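ABC transporter (Caldanaerobius, PDB 4G68) probably serves as the extracellular solute-binding component of an ABC transporter, capturing xylan-derived sugars for uptake by this thermophilic bacterium. Local coordinates at residues C[299-304]-C[379-384]; C[311-316]-C[384-389]. All blocks are in the same frame, centred on the assembly; numbering follows the deposited sequence.

Contact 1: C[299-304]-C[379-384]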
loop_
_atom_site.group_PDB
_atom_site.type_symbol
_atom_site.label_atom_id
_atom_site.label_comp_id
_atom_site.label_asym_id
_atom_site.label_seq_id
_atom_site.Cartn_x
_atom_site.Cartn_y
_atom_site.Cartn_z
ATOM N N ALA C 299 9.537 9.825 8.937
ATOM C CA ALA C 299 9.502 9.026 7.726
ATOM C C ALA C 299 10.787 9.246 6.892
ATOM O O ALA C 299 11.146 10.384 6.539
ATOM C CB ALA C 299 8.270 9.400 6.872
ATOM N N VAL C 300 11.447 8.139 6.563
ATOM C CA VAL C 300 12.617 8.079 5.666
ATOM C C VAL C 300 12.482 7.008 4.538
ATOM O O VAL C 300 11.674 6.087 4.621
ATOM C CB VAL C 300 13.959 7.920 6.468
ATOM C CG1 VAL C 300 14.094 9.002 7.552
ATOM C CG2 VAL C 300 14.090 6.520 7.081
ATOM N N ARG C 301 13.250 7.182 3.476
ATOM C CA ARG C 301 13.406 6.174 2.442
ATOM C C ARG C 301 13.954 4.905 3.017
ATOM O O ARG C 301 14.622 4.932 4.066
ATOM C CB ARG C 301 14.416 6.649 1.413
ATOM C CG ARG C 301 13.818 7.683 0.486
ATOM C CD ARG C 301 14.803 8.045 -0.594
ATOM N NE ARG C 301 14.199 9.147 -1.291
ATOM C CZ ARG C 301 14.655 10.381 -1.236
ATOM N NH1 ARG C 301 15.760 10.633 -0.528
ATOM N NH2 ARG C 301 14.023 11.336 -1.902
ATOM N N PHE C 302 13.709 3.793 2.348
ATOM C CA PHE C 302 14.414 2.552 2.752
ATOM C C PHE C 302 15.887 2.800 2.447
ATOM O O PHE C 302 16.188 3.568 1.521
ATOM C CB PHE C 302 13.866 1.311 2.046
ATOM C CG PHE C 302 14.297 0.015 2.699
ATOM C CD1 PHE C 302 13.592 -0.529 3.816
ATOM C CD2 PHE C 302 15.472 -0.624 2.259
ATOM C CE1 PHE C 302 14.012 -1.706 4.417
ATOM C CE2 PHE C 302 15.901 -1.793 2.868
ATOM C CZ PHE C 302 15.174 -2.341 3.923
ATOM N N PRO C 303 16.795 2.226 3.270
ATOM C CA PRO C 303 18.215 2.430 3.100
ATOM C C PRO C 303 18.773 1.888 1.770
ATOM O O PRO C 303 18.176 0.990 1.115
ATOM C CB PRO C 303 18.825 1.619 4.258
ATOM C CG PRO C 303 17.824 1.630 5.343
ATOM C CD PRO C 303 16.494 1.718 4.643
ATOM N N THR C 304 19.912 2.460 1.378
ATOM C CA THR C 304 20.698 1.944 0.285
ATOM C C THR C 304 21.313 0.597 0.584
ATOM O O THR C 304 21.575 0.261 1.735
ATOM C CB THR C 304 21.817 2.927 -0.040
ATOM O OG1 THR C 304 22.587 3.145 1.144
ATOM C CG2 THR C 304 21.201 4.271 -0.459
ATOM N N ASN C 379 8.054 14.658 0.909
ATOM C CA ASN C 379 9.435 15.189 0.831
ATOM C C ASN C 379 10.621 14.207 0.909
ATOM O O ASN C 379 11.548 14.261 0.091
ATOM C CB ASN C 379 9.595 16.229 1.940
ATOM C CG ASN C 379 8.774 17.462 1.677
ATOM O OD1 ASN C 379 8.207 17.628 0.577
ATOM N ND2 ASN C 379 8.718 18.342 2.661
ATOM N N ASN C 380 10.633 13.378 1.935
ATOM C CA ASN C 380 11.681 12.365 2.078
ATOM C C ASN C 380 11.550 11.172 1.151
ATOM O O ASN C 380 12.563 10.514 0.912
ATOM C CB ASN C 380 11.782 11.879 3.507
ATOM C CG ASN C 380 12.281 12.974 4.456
ATOM O OD1 ASN C 380 12.480 14.147 4.050
ATOM N ND2 ASN C 380 12.439 12.611 5.743
ATOM N N ILE C 381 10.345 10.868 0.635
ATOM C CA ILE C 381 10.176 9.663 -0.193
ATOM C C ILE C 381 9.727 9.926 -1.624
ATOM O O ILE C 381 10.397 9.505 -2.611
ATOM C CB ILE C 381 9.217 8.581 0.446
ATOM C CG1 ILE C 381 9.826 7.955 1.700
ATOM C CG2 ILE C 381 9.000 7.428 -0.533
ATOM C CD1 ILE C 381 9.452 8.643 2.984
ATOM N N VAL C 382 8.582 10.581 -1.759
ATOM C CA VAL C 382 8.035 10.662 -3.084
ATOM C C VAL C 382 8.771 11.675 -4.012
ATOM O O VAL C 382 9.114 11.337 -5.136
ATOM C CB VAL C 382 6.504 10.847 -3.064
ATOM C CG1 VAL C 382 5.978 10.772 -4.490
ATOM C CG2 VAL C 382 5.838 9.737 -2.245
ATOM N N ALA C 383 9.018 12.885 -3.504
ATOM C CA ALA C 383 9.645 13.985 -4.287
ATOM C C ALA C 383 10.971 13.591 -4.974
ATOM O O ALA C 383 11.842 12.982 -4.355
ATOM C CB ALA C 383 9.849 15.203 -3.381
ATOM N N ASN C 384 11.096 13.952 -6.256
ATOM C CA ASN C 384 12.264 13.654 -7.098
ATOM C C ASN C 384 12.645 12.166 -7.259
ATOM O O ASN C 384 13.726 11.861 -7.750
ATOM C CB ASN C 384 13.462 14.519 -6.684
ATOM C CG ASN C 384 13.174 16.006 -6.839
ATOM O OD1 ASN C 384 12.584 16.432 -7.834
ATOM N ND2 ASN C 384 13.543 16.794 -5.842
HETATM O O HOH W 1 12.414 7.338 -2.537
#
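Asn380 and Ile381, on the last turn of helix 372-382, pack against Ala299 and Arg301 where strand 297-300 runs out into a loop, a helix-on-sheet junction within the periplasmic-binding-protein fold. The helix widens into a pi-type turn over 379-382, and Ala383 is the first residue to depart from helical backbone angles.

One direct hydrogen bond crosses: the amide nitrogen ND2 of Asn380 donates to O of Ala299 at 2.7 Å. The donor meets the carbonyl nearly end-on, with a C=O...N angle of 168°, and the acceptor lies 18° out of the Asn380 amide plane.

The apolar part is Ile381, whose CD1 approaches CB of Ala299 at 4.1 Å. Its CG1 lies beside its own backbone N (chi1 -68°), from where it also reaches the backbone at Arg301. Val156 of strand 144-160 and Leu373 of the same helix add to the packing around Ala299.

Arg301 slides past Ile381 in the opposite direction, its chain extended from CG to NE. O of Asn380 sits over the centre of the guanidinium, 3.0 Å from CZ of Arg301. That face-on contact is not a hydrogen bond, for the N-H directions fit poorly. A second polar link runs through water, which NE of Arg301 joins to O of Ile381. Exchanging Arg301 for an alanine would probably cost this water its NE donor and leave the carbonyl of Asn380 without the flat group that now lies against it. The water accepts from NE of Arg301 at 2.8 Å and donates to O of Ile381 at 3.0 Å.

Contact 2: C[311-316]-C[384-389]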
loop_
_atom_site.group_PDB
_atom_site.type_symbol
_atom_site.label_atom_id
_atom_site.label_comp_id
_atom_site.label_asym_id
_atom_site.label_seq_id
_atom_site.Cartn_x
_atom_site.Cartn_y
_atom_site.Cartn_z
ATOM N N ASP C 311 18.606 2.545 -8.097
ATOM C CA ASP C 311 18.808 3.930 -7.702
ATOM C C ASP C 311 18.221 4.088 -6.278
ATOM O O ASP C 311 17.158 3.562 -6.042
ATOM C CB ASP C 311 18.047 4.839 -8.655
ATOM C CG ASP C 311 18.143 6.315 -8.269
ATOM O OD1 ASP C 311 17.674 6.720 -7.181
ATOM O OD2 ASP C 311 18.667 7.106 -9.083
ATOM N N PRO C 312 18.901 4.833 -5.352
ATOM C CA PRO C 312 18.433 4.898 -3.952
ATOM C C PRO C 312 17.089 5.592 -3.720
ATOM O O PRO C 312 16.582 5.606 -2.570
ATOM C CB PRO C 312 19.544 5.706 -3.244
ATOM C CG PRO C 312 20.747 5.354 -4.032
ATOM C CD PRO C 312 20.268 5.377 -5.476
ATOM N N THR C 313 16.542 6.197 -4.781
ATOM C CA THR C 313 15.280 6.963 -4.673
ATOM C C THR C 313 14.039 6.180 -5.192
ATOM O O THR C 313 12.896 6.647 -5.068
ATOM C CB THR C 313 15.329 8.261 -5.486
ATOM O OG1 THR C 313 15.330 7.906 -6.871
ATOM C CG2 THR C 313 16.600 9.143 -5.146
ATOM N N GLU C 314 14.265 5.032 -5.813
ATOM C CA GLU C 314 13.142 4.196 -6.271
ATOM C C GLU C 314 12.343 3.728 -5.068
ATOM O O GLU C 314 12.905 3.401 -4.017
ATOM C CB GLU C 314 13.616 2.970 -7.086
ATOM C CG GLU C 314 14.645 3.229 -8.197
ATOM C CD GLU C 314 15.155 1.953 -8.873
ATOM O OE1 GLU C 314 15.072 0.875 -8.277
ATOM O OE2 GLU C 314 15.605 1.993 -10.053
ATOM N N TYR C 315 11.023 3.647 -5.245
ATOM C CA TYR C 315 10.155 3.200 -4.169
ATOM C C TYR C 315 9.121 2.186 -4.616
ATOM O O TYR C 315 8.808 2.094 -5.813
ATOM C CB TYR C 315 9.537 4.401 -3.456
ATOM C CG TYR C 315 8.566 5.224 -4.255
ATOM C CD1 TYR C 315 8.990 6.306 -5.037
ATOM C CD2 TYR C 315 7.192 4.958 -4.164
ATOM C CE1 TYR C 315 8.076 7.097 -5.750
ATOM C CE2 TYR C 315 6.261 5.708 -4.893
ATOM C CZ TYR C 315 6.693 6.774 -5.684
ATOM O OH TYR C 315 5.751 7.525 -6.341
ATOM N N ILE C 316 8.687 1.354 -3.671
ATOM C CA ILE C 316 7.548 0.489 -3.902
ATOM C C ILE C 316 6.313 1.361 -3.642
ATOM O O ILE C 316 6.176 1.999 -2.580
ATOM C CB ILE C 316 7.587 -0.741 -2.949
ATOM C CG1 ILE C 316 8.835 -1.604 -3.209
ATOM C CG2 ILE C 316 6.259 -1.535 -2.958
ATOM C CD1 ILE C 316 8.719 -2.499 -4.432
ATOM N N ASN C 384 11.096 13.952 -6.256
ATOM C CA ASN C 384 12.264 13.654 -7.098
ATOM C C ASN C 384 12.645 12.166 -7.259
ATOM O O ASN C 384 13.726 11.861 -7.750
ATOM C CB ASN C 384 13.462 14.519 -6.684
ATOM C CG ASN C 384 13.174 16.006 -6.839
ATOM O OD1 ASN C 384 12.584 16.432 -7.834
ATOM N ND2 ASN C 384 13.543 16.794 -5.842
ATOM N N ALA C 385 11.748 11.252 -6.854
ATOM C CA ALA C 385 12.014 9.821 -6.947
ATOM C C ALA C 385 12.298 9.431 -8.394
ATOM O O ALA C 385 11.671 9.944 -9.326
ATOM C CB ALA C 385 10.830 9.007 -6.398
ATOM N N LYS C 386 13.235 8.509 -8.573
ATOM C CA LYS C 386 13.654 8.094 -9.933
ATOM C C LYS C 386 12.604 7.240 -10.702
ATOM O O LYS C 386 12.111 7.680 -11.761
ATOM C CB LYS C 386 15.030 7.455 -9.887
ATOM C CG LYS C 386 15.711 7.512 -11.238
ATOM C CD LYS C 386 16.367 6.173 -11.530
ATOM C CE LYS C 386 17.328 6.301 -12.703
ATOM N NZ LYS C 386 18.532 5.554 -12.304
ATOM N N GLY C 387 12.273 6.052 -10.192
ATOM C CA GLY C 387 11.070 5.331 -10.573
ATOM C C GLY C 387 10.367 4.610 -9.412
ATOM O O GLY C 387 10.698 4.787 -8.241
ATOM N N SER C 388 9.379 3.775 -9.738
ATOM C CA SER C 388 8.628 3.131 -8.696
ATOM C C SER C 388 7.855 2.032 -9.362
ATOM O O SER C 388 7.680 2.061 -10.578
ATOM C CB SER C 388 7.662 4.121 -8.015
ATOM O OG SER C 388 6.540 4.410 -8.871
ATOM N N VAL C 389 7.402 1.082 -8.552
ATOM C CA VAL C 389 6.654 -0.088 -9.025
ATOM C C VAL C 389 5.741 -0.551 -7.891
ATOM O O VAL C 389 6.136 -0.496 -6.722
ATOM C CB VAL C 389 7.626 -1.216 -9.473
ATOM C CG1 VAL C 389 8.338 -1.864 -8.270
ATOM C CG2 VAL C 389 6.901 -2.224 -10.380
#
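Tyr315 and Ile316 pair in parallel with Ser388 and Val389, a short two-residue beta ladder joining the approach to strand 317-325 to strand 388-389 in this solute-binding-protein fold. Two backbone bonds define it: N of Tyr315 donates to O of Gly387 at 3.2 Å, and N of Val389 donates to O of Tyr315 at 3.2 Å. Gly387 and Val389, the neighbours of Ser388, thus satisfy both N and O of Tyr315. A CA-H...O contact from Glu314 supplements the first bond, also directed at O of Gly387. Outside the two segments, NH1 of Arg213 donates to O of Glu314, and N of Ile316 is hydrogen-bonded to OG of Ser155. By contrast, N of Gly387 is buried by the contact without a partner in the model.

Ahead of the ladder, a type I turn from Asp311 to Glu314, closed by the bond from N of Glu314 to O of Asp311, overlaps an Asx turn. OD1 of Asp311 takes the N-H of Thr313 at 2.7 Å on its anti lone pair, and the Thr313 hydroxyl OG1 donates to the same oxygen from above the carboxylate plane. That hydroxyl in turn accepts from N of Lys386 at 2.8 Å, relaying between the turn and the opposite segment. With OG1 lodged between the backbone N and the carbonyl carbon (chi1 69°), it can face both partners.

The Lys386 chain, bent at chi2 and chi4, crosses Asp311 and brings its NZ to 3.6 Å from OD2 of Asp311, a long salt bridge. The carboxylate is therefore shared: OD1 serves the turn and OD2 the lysine.

Ile316 and Val389 lie side by side against helices 201-215 and 217-224. On the other face, CB of Ala385 meets the Tyr315 ring edge at CE1, while CB of Ser388 stands 3.6 Å from the ring centroid, only 8° off its normal, a CH-pi contact.

From the N terminus, the chain leaves strand 297-300 through 299-304, turns at 311-316 and enters strand 317-325. It then runs through helix 332-353 and into helix 372-382, whose end, with the residues just after it (379-384), closes the loop of contact 1; 384-389 follows and closes that of contact 2. The segments alternate, so the two loops cross, and Asn384 belongs to both. Contact 1 ties the end of helix 372-382 to the end of strand 297-300; contact 2 ties strand 388-389 to the approach to strand 317-325. Their centres lie about 9 Å apart, and packing joins them: CG2 of Thr304 is 3.5 Å from CB of Pro312, and CG1 of Val382 is 3.7 Å from OH of Tyr315.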